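Local coordinates for possible TctC subunit of the Tripartite Tricarboxylate Transport(TTT) Family (PDB 6HKE), which probably captures malate and related C4-dicarboxylates in the periplasm as the substrate-binding subunit of a tripartite tricarboxylate transport system, at residues A[298-301]-A[302-306]; A[124-127]-A[128-131]; A[224-228]-A[229-233]; A[290-293]-A[294-298]. The protein carries 2 engineered substitutions. One frame throughout, in Å; residues are numbered along the deposited sequence.

Contact 1. Residues A[298-301]-A[302-306]; sequences ISRW and EDVVE. Engineered in segment 302-306: E306 (natural residue Lys).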
# COMPACT_ATOMS: atom_id res chain seq x y z
N ILE A 298 6.71 -12.01 -0.65
CA ILE A 298 6.49 -12.97 -1.77
C ILE A 298 6.08 -14.33 -1.17
O ILE A 298 5.07 -14.88 -1.65
CB ILE A 298 7.72 -13.08 -2.70
CG1 ILE A 298 7.89 -11.81 -3.53
CG2 ILE A 298 7.64 -14.32 -3.58
CD1 ILE A 298 9.12 -11.79 -4.43
N SER A 299 6.81 -14.83 -0.17
CA SER A 299 6.62 -16.18 0.44
C SER A 299 5.31 -16.22 1.22
O SER A 299 4.61 -17.26 1.14
CB SER A 299 7.75 -16.59 1.36
OG SER A 299 8.99 -16.04 0.96
N ARG A 300 5.05 -15.16 1.99
CA ARG A 300 3.84 -15.01 2.84
C ARG A 300 2.60 -15.25 1.96
O ARG A 300 1.78 -16.10 2.32
CB ARG A 300 3.89 -13.65 3.56
CG ARG A 300 2.77 -13.40 4.55
CD ARG A 300 1.49 -12.98 3.83
NE ARG A 300 0.31 -12.84 4.70
CZ ARG A 300 -0.05 -11.74 5.34
NH1 ARG A 300 -1.15 -11.75 6.07
NH2 ARG A 300 0.67 -10.63 5.25
N TRP A 301 2.50 -14.59 0.80
CA TRP A 301 1.31 -14.67 -0.09
C TRP A 301 1.31 -15.96 -0.92
O TRP A 301 0.22 -16.33 -1.37
CB TRP A 301 1.20 -13.43 -0.98
CG TRP A 301 0.87 -12.24 -0.15
CD1 TRP A 301 1.74 -11.32 0.35
CD2 TRP A 301 -0.41 -11.92 0.43
NE1 TRP A 301 1.09 -10.41 1.12
CE2 TRP A 301 -0.23 -10.75 1.20
CE3 TRP A 301 -1.69 -12.47 0.33
CZ2 TRP A 301 -1.28 -10.14 1.87
CZ3 TRP A 301 -2.72 -11.86 1.01
CH2 TRP A 301 -2.52 -10.70 1.75
N GLU A 302 2.47 -16.60 -1.12
CA GLU A 302 2.56 -17.98 -1.67
C GLU A 302 1.89 -18.94 -0.67
O GLU A 302 1.15 -19.79 -1.14
CB GLU A 302 4.01 -18.36 -1.99
CG GLU A 302 4.45 -17.93 -3.39
CD GLU A 302 5.96 -17.84 -3.64
OE1 GLU A 302 6.75 -17.98 -2.67
OE2 GLU A 302 6.36 -17.60 -4.81
N ASP A 303 2.11 -18.77 0.64
CA ASP A 303 1.47 -19.56 1.73
C ASP A 303 -0.05 -19.34 1.78
O ASP A 303 -0.77 -20.36 1.94
CB ASP A 303 2.04 -19.23 3.12
CG ASP A 303 3.46 -19.73 3.35
OD1 ASP A 303 4.15 -20.02 2.36
OD2 ASP A 303 3.86 -19.79 4.52
N VAL A 304 -0.51 -18.09 1.71
CA VAL A 304 -1.95 -17.69 1.70
C VAL A 304 -2.68 -18.44 0.57
O VAL A 304 -3.80 -18.89 0.81
CB VAL A 304 -2.14 -16.16 1.58
CG1 VAL A 304 -3.58 -15.78 1.29
CG2 VAL A 304 -1.63 -15.41 2.80
N VAL A 305 -2.08 -18.53 -0.62
CA VAL A 305 -2.66 -19.25 -1.80
C VAL A 305 -2.70 -20.76 -1.48
O VAL A 305 -3.65 -21.42 -1.92
CB VAL A 305 -1.90 -18.93 -3.10
CG1 VAL A 305 -2.29 -19.85 -4.26
CG2 VAL A 305 -2.10 -17.48 -3.52
N GLU A 306 -1.72 -21.26 -0.71
CA GLU A 306 -1.58 -22.69 -0.31
C GLU A 306 -2.07 -22.87 1.14
O GLU A 306 -3.14 -23.41 1.40
CB GLU A 306 -0.12 -23.13 -0.41
CG GLU A 306 0.57 -22.73 -1.70
CD GLU A 306 0.44 -23.71 -2.86
OE1 GLU A 306 -0.69 -24.18 -3.11
OE2 GLU A 306 1.46 -23.98 -3.53
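W301 and V304, three residues apart on the last turns of helix 287-305, make the apolar contact of this segment pair. The indole lies alongside the valine, its six-membered ring doing the touching: CE3 of W301 is 3.8 Å from CG2 of V304, and CZ3 of W301 is 4.0 Å from CG1 of V304. CG2 of V304 also meets R300, at 3.7 Å from NE of R300. The R300 chain, bent at its second torsion (chi2 -79°), passes over one face of the neighbouring indole, where CD of R300 sits 3.7 Å above the ring plane near its rim. Its NH1 is hydrogen-bonded to the carbonyl of Q234. An alanine in place of W301 would probably leave the V304 methyls and CD of R300 without their shared aromatic surface. Farther round the helix, I298 and E302 run side by side, with CG2 of I298 3.7 Å from OE2 of E302.

The backbone bonds are of the i to i+4 alpha-helical kind. N of V304 meets O of R300 in the carbonyl plane at 3.1 Å, whereas N of V305 reaches O of W301 from well above the carbonyl plane, at 3.3 Å. W301 packs on helix 150-162 through A153 and L157 and on helix 82-90 through A86 and A89, its side chain about 7 Å from that of malate-binding V150.

Contact 2. Residues A[124-127]-A[128-131]; sequences KDLS and EFAS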
# COMPACT_ATOMS: atom_id res chain seq x y z
N LYS A 124 -22.79 -4.48 12.62
CA LYS A 124 -22.25 -3.52 13.62
C LYS A 124 -20.89 -4.00 14.12
O LYS A 124 -20.12 -3.16 14.62
CB LYS A 124 -23.28 -3.31 14.73
CG LYS A 124 -24.55 -2.60 14.26
CD LYS A 124 -25.44 -2.09 15.37
CE LYS A 124 -26.90 -2.46 15.19
NZ LYS A 124 -27.13 -3.92 15.33
N ASP A 125 -20.58 -5.29 13.95
CA ASP A 125 -19.26 -5.87 14.31
C ASP A 125 -18.92 -7.00 13.32
O ASP A 125 -19.72 -7.23 12.39
CB ASP A 125 -19.25 -6.32 15.77
CG ASP A 125 -20.28 -7.39 16.07
OD1 ASP A 125 -20.36 -8.37 15.30
OD2 ASP A 125 -20.99 -7.23 17.07
N LEU A 126 -17.78 -7.67 13.53
CA LEU A 126 -17.19 -8.61 12.55
C LEU A 126 -17.99 -9.92 12.52
O LEU A 126 -18.10 -10.52 11.41
CB LEU A 126 -15.73 -8.87 12.92
CG LEU A 126 -14.94 -9.60 11.83
CD1 LEU A 126 -14.64 -8.67 10.66
CD2 LEU A 126 -13.66 -10.19 12.39
N SER A 127 -18.52 -10.35 13.67
CA SER A 127 -19.53 -11.42 13.81
C SER A 127 -20.66 -11.22 12.79
O SER A 127 -20.79 -12.05 11.88
CB SER A 127 -20.09 -11.46 15.22
OG SER A 127 -19.15 -12.01 16.11
N GLU A 128 -21.44 -10.16 12.95
CA GLU A 128 -22.58 -9.81 12.05
C GLU A 128 -22.07 -9.64 10.62
O GLU A 128 -22.80 -9.98 9.68
CB GLU A 128 -23.24 -8.50 12.49
CG GLU A 128 -23.99 -8.59 13.82
CD GLU A 128 -24.60 -7.27 14.26
OE1 GLU A 128 -24.42 -6.26 13.54
OE2 GLU A 128 -25.26 -7.24 15.34
N PHE A 129 -20.86 -9.09 10.46
CA PHE A 129 -20.28 -8.76 9.14
C PHE A 129 -20.13 -10.04 8.30
O PHE A 129 -20.52 -10.02 7.13
CB PHE A 129 -18.96 -8.02 9.29
CG PHE A 129 -18.29 -7.74 7.98
CD1 PHE A 129 -17.59 -8.74 7.32
CD2 PHE A 129 -18.38 -6.49 7.39
CE1 PHE A 129 -16.99 -8.48 6.11
CE2 PHE A 129 -17.76 -6.24 6.17
CZ PHE A 129 -17.07 -7.24 5.53
N ALA A 130 -19.58 -11.10 8.89
CA ALA A 130 -19.38 -12.43 8.25
C ALA A 130 -20.74 -13.02 7.84
O ALA A 130 -20.84 -13.53 6.70
CB ALA A 130 -18.63 -13.34 9.19
N SER A 131 -21.75 -12.95 8.71
CA SER A 131 -23.10 -13.53 8.50
C SER A 131 -23.79 -12.83 7.33
O SER A 131 -24.45 -13.51 6.54
CB SER A 131 -23.94 -13.42 9.75
OG SER A 131 -23.24 -14.00 10.85
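E128 reaches back across the start of helix 126-136 to K124, its carboxylate overlapping both the backbone and the side chain of that residue. OE1 of E128 accepts from N of K124 at 2.6 Å, on the anti side of the oxygen and 30° out of the carboxylate plane. The lysine bends at its last two torsions to a long salt bridge, NZ of K124 to OE2 of E128, 3.8 Å. With CG set beside its own backbone N (chi1 -68°) and the chain extended beyond, E128 points its acid to K124.

D125 is the N-cap: its OD1 accepts from N of E128 at 3.1 Å, a capping bond nearly straight at 166°. A leucine in place of E128 would probably leave N of K124 without this acceptor and the lysine ammonium without this distant carboxylate.

The first regular helical bond runs from N of F129 to O of D125, 2.9 Å. Two residues along, O of S127 receives OG of S131 at 3.3 Å, from above the carbonyl plane, and a weak bond from N of S131. On the buried flank, F129 packs edge-to-face on Y188 and L126 lies against L115 of strand 102-118.

Contact 3. Residues A[224-228]-A[229-233]; sequences TAREA and GLPGF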
# COMPACT_ATOMS: atom_id res chain seq x y z
N THR A 224 -8.56 -4.90 16.92
CA THR A 224 -7.69 -5.76 16.08
C THR A 224 -8.56 -6.88 15.54
O THR A 224 -9.61 -7.17 16.15
CB THR A 224 -6.48 -6.28 16.85
OG1 THR A 224 -6.99 -6.99 17.97
CG2 THR A 224 -5.55 -5.17 17.29
N ALA A 225 -8.15 -7.48 14.42
CA ALA A 225 -8.82 -8.67 13.87
C ALA A 225 -8.76 -9.79 14.92
O ALA A 225 -9.74 -10.55 15.00
CB ALA A 225 -8.18 -9.05 12.56
N ARG A 226 -7.67 -9.85 15.69
CA ARG A 226 -7.44 -10.87 16.74
C ARG A 226 -8.58 -10.77 17.76
O ARG A 226 -9.27 -11.78 17.96
CB ARG A 226 -6.09 -10.72 17.45
CG ARG A 226 -6.06 -11.41 18.82
CD ARG A 226 -4.68 -11.72 19.36
NE ARG A 226 -3.93 -12.57 18.44
CZ ARG A 226 -3.95 -13.91 18.40
NH1 ARG A 226 -4.70 -14.61 19.23
NH2 ARG A 226 -3.22 -14.55 17.50
N GLU A 227 -8.77 -9.60 18.35
CA GLU A 227 -9.71 -9.44 19.50
C GLU A 227 -11.14 -9.64 18.99
O GLU A 227 -11.94 -10.10 19.78
CB GLU A 227 -9.39 -8.17 20.31
CG GLU A 227 -9.74 -6.87 19.64
CD GLU A 227 -9.42 -5.65 20.48
OE1 GLU A 227 -10.22 -5.36 21.40
OE2 GLU A 227 -8.40 -4.96 20.20
N ALA A 228 -11.41 -9.44 17.69
CA ALA A 228 -12.75 -9.62 17.07
C ALA A 228 -12.90 -11.03 16.47
O ALA A 228 -13.93 -11.26 15.79
CB ALA A 228 -12.98 -8.54 16.03
N GLY A 229 -11.95 -11.95 16.72
CA GLY A 229 -12.07 -13.40 16.45
C GLY A 229 -11.35 -13.88 15.19
O GLY A 229 -11.39 -15.09 14.94
N LEU A 230 -10.67 -13.01 14.42
CA LEU A 230 -10.04 -13.40 13.13
C LEU A 230 -8.55 -13.08 13.15
O LEU A 230 -8.09 -12.20 12.42
CB LEU A 230 -10.78 -12.69 11.99
CG LEU A 230 -10.78 -13.43 10.65
CD1 LEU A 230 -11.60 -14.71 10.73
CD2 LEU A 230 -11.32 -12.54 9.54
N PRO A 231 -7.75 -13.78 13.98
CA PRO A 231 -6.34 -13.44 14.14
C PRO A 231 -5.51 -13.64 12.86
O PRO A 231 -4.47 -13.03 12.75
CB PRO A 231 -5.89 -14.37 15.28
CG PRO A 231 -6.83 -15.55 15.19
CD PRO A 231 -8.16 -14.94 14.80
N GLY A 232 -6.00 -14.42 11.89
CA GLY A 232 -5.32 -14.60 10.60
C GLY A 232 -5.30 -13.32 9.78
O GLY A 232 -4.53 -13.25 8.82
N PHE A 233 -6.15 -12.34 10.09
CA PHE A 233 -6.28 -11.11 9.28
C PHE A 233 -5.28 -10.07 9.79
O PHE A 233 -5.68 -9.20 10.55
CB PHE A 233 -7.73 -10.64 9.26
CG PHE A 233 -7.97 -9.49 8.33
CD1 PHE A 233 -7.61 -9.58 7.00
CD2 PHE A 233 -8.52 -8.30 8.78
CE1 PHE A 233 -7.81 -8.51 6.14
CE2 PHE A 233 -8.74 -7.24 7.92
CZ PHE A 233 -8.38 -7.35 6.60
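A225 makes the close contacts in this loop between strands 205-210 and 236-244. Its methyl points toward the 229-233 half and is wedged among backbone and ring: CB of A225 is 3.2 Å from O of L230 and 3.2 Å from O of F233. The same CB meets CB of F233 at 3.7 Å and lies at the edge of the phenyl ring, near its plane. The F233 ring is directed there with CG anti to the backbone N (chi1 -173°). The carbonyl of A225 is gripped by N of L230 at 2.7 Å, with the donor tilted 34° from the carbonyl plane.

Two type I beta turns build the loop, R226 to G229 and L230 to F233. The first is closed by N of G229 on O of R226, 3.0 Å, approaching from above the carbonyl plane. G229 has a positive phi of 102°, and a CB there would run into the carbonyl of A228. Ahead of the turns, T224 forms an ST motif: its OG1 accepts from N of E227, while OE2 of E227 accepts from N of T224 and is also salt-bridged to R215.

The exposed side is looser. The R226 side chain leaves the backbone away from the 229-233 half and bends at its third torsion. CB of P231 sits over one face of the R226 guanidinium, toward its rim, 3.5 Å from NH2 of R226; the two side chains cross at about a right angle, without a hydrogen bond. Inward, by contrast, L230 and F233 press on helix 150-162, L230 through L158 and L162, F233 through L158 and L161.

Contact 4. Residues A[290-293]-A[294-298]; sequences LAQL and VQEEI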
# COMPACT_ATOMS: atom_id res chain seq x y z
N LEU A 290 14.51 -3.56 2.73
CA LEU A 290 13.39 -3.58 1.76
C LEU A 290 13.46 -4.84 0.89
O LEU A 290 12.38 -5.41 0.58
CB LEU A 290 13.43 -2.30 0.91
CG LEU A 290 12.44 -2.27 -0.24
CD1 LEU A 290 11.03 -2.45 0.26
CD2 LEU A 290 12.60 -0.99 -1.04
N ALA A 291 14.65 -5.25 0.48
CA ALA A 291 14.88 -6.52 -0.28
C ALA A 291 14.38 -7.71 0.57
O ALA A 291 13.76 -8.64 -0.02
CB ALA A 291 16.33 -6.67 -0.63
N GLN A 292 14.62 -7.66 1.89
CA GLN A 292 14.22 -8.73 2.85
C GLN A 292 12.69 -8.73 3.02
O GLN A 292 12.13 -9.83 3.09
CB GLN A 292 14.94 -8.55 4.19
CG GLN A 292 14.68 -9.71 5.15
CD GLN A 292 15.15 -11.03 4.61
OE1 GLN A 292 16.16 -11.13 3.92
NE2 GLN A 292 14.43 -12.08 4.97
N LEU A 293 12.05 -7.55 3.03
CA LEU A 293 10.57 -7.40 3.09
C LEU A 293 9.96 -7.96 1.81
O LEU A 293 8.94 -8.63 1.92
CB LEU A 293 10.17 -5.93 3.25
CG LEU A 293 10.16 -5.37 4.67
CD1 LEU A 293 9.79 -3.89 4.66
CD2 LEU A 293 9.21 -6.14 5.58
N VAL A 294 10.56 -7.68 0.65
CA VAL A 294 10.05 -8.23 -0.65
C VAL A 294 10.10 -9.76 -0.57
O VAL A 294 9.07 -10.41 -0.89
CB VAL A 294 10.81 -7.67 -1.87
CG1 VAL A 294 10.52 -8.46 -3.14
CG2 VAL A 294 10.50 -6.21 -2.12
N GLN A 295 11.21 -10.34 -0.12
CA GLN A 295 11.39 -11.82 -0.07
C GLN A 295 10.31 -12.42 0.84
O GLN A 295 9.61 -13.36 0.40
CB GLN A 295 12.80 -12.19 0.40
CG GLN A 295 13.27 -13.53 -0.14
CD GLN A 295 13.54 -13.52 -1.62
OE1 GLN A 295 13.93 -12.50 -2.22
NE2 GLN A 295 13.36 -14.68 -2.24
N GLU A 296 10.14 -11.87 2.04
CA GLU A 296 9.16 -12.34 3.06
C GLU A 296 7.73 -12.16 2.54
O GLU A 296 6.94 -13.09 2.70
CB GLU A 296 9.36 -11.60 4.38
CG GLU A 296 10.57 -12.09 5.14
CD GLU A 296 11.02 -11.18 6.27
OE1 GLU A 296 10.59 -10.00 6.30
OE2 GLU A 296 11.82 -11.64 7.12
N GLU A 297 7.42 -11.02 1.93
CA GLU A 297 6.07 -10.75 1.38
C GLU A 297 5.77 -11.76 0.27
O GLU A 297 4.68 -12.33 0.28
CB GLU A 297 5.90 -9.32 0.86
CG GLU A 297 4.50 -8.77 1.11
CD GLU A 297 4.01 -8.89 2.56
OE1 GLU A 297 3.03 -9.61 2.79
OE2 GLU A 297 4.61 -8.25 3.46
N ILE A 298 6.71 -12.01 -0.65
CA ILE A 298 6.49 -12.97 -1.77
C ILE A 298 6.08 -14.33 -1.17
O ILE A 298 5.07 -14.88 -1.65
CB ILE A 298 7.72 -13.08 -2.70
CG1 ILE A 298 7.89 -11.81 -3.53
CG2 ILE A 298 7.64 -14.32 -3.58
CD1 ILE A 298 9.12 -11.79 -4.43
O HOH W 1 14.45 -9.35 -2.46
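Q292 and E296 join their side chains one turn apart on the exposed face of the alpha-helix 287-305, part of a periplasmic binding protein fold. The link is an i to i+4 one: NE2 of Q292 donates a weak bond to OE2 of E296 at 3.4 Å, nearly straight at 173°. The amide and carboxylate planes stand 87° apart, so the two flat groups meet crosswise. Q292 gets there by a bend at its second torsion, while E296 is extended beyond CG.

In the backbone, four successive carbonyls are satisfied by the amides four residues on. O of L290 accepts from N of V294, O of A291 from N of Q295, and O of Q292 from N of E296 at 3.0 Å. The shortest of the four joins O of L293 to N of E297 at 2.8 Å; in all of them the donor is tilted about 25° from the carbonyl plane.

On the buried side CD1 of L290 and CG2 of V294 make a loose apolar contact at 4.5 Å, and both residues face strand 236-244, where each touches W238 and F242. E297 is the polar exception, a buried acid, yet both its carboxylate oxygens have partners: OE2 accepts from NE1 of W238, and OE1 takes a weak bond from NE1 of W301. The carbonyl of A291 has a second donor, a water that gives one hydrogen to O of A291 at 2.6 Å and the other to OE1 of Q295 at 3.2 Å.

Overall arrangement
Contacts 1 and 4 lie on the same helix, 287-305, share I298, and have centres about 12 Å apart; each has one face buried and another exposed. In contact 4 the buried face meets strand 236-244 and includes a paired acid, whereas in contact 1 it carries an indole between helices 82-90 and 150-162. Contacts 2 and 3 have their centres about 25 and 20 Å from the centre of the chain and touch each other where CD2 of L126 meets CB of L230 at 3.8 Å. Contact 2 is a charged helix start, contact 3 a pair of turns; both turn apolar side chains to helix 150-162, which contact 1 also meets.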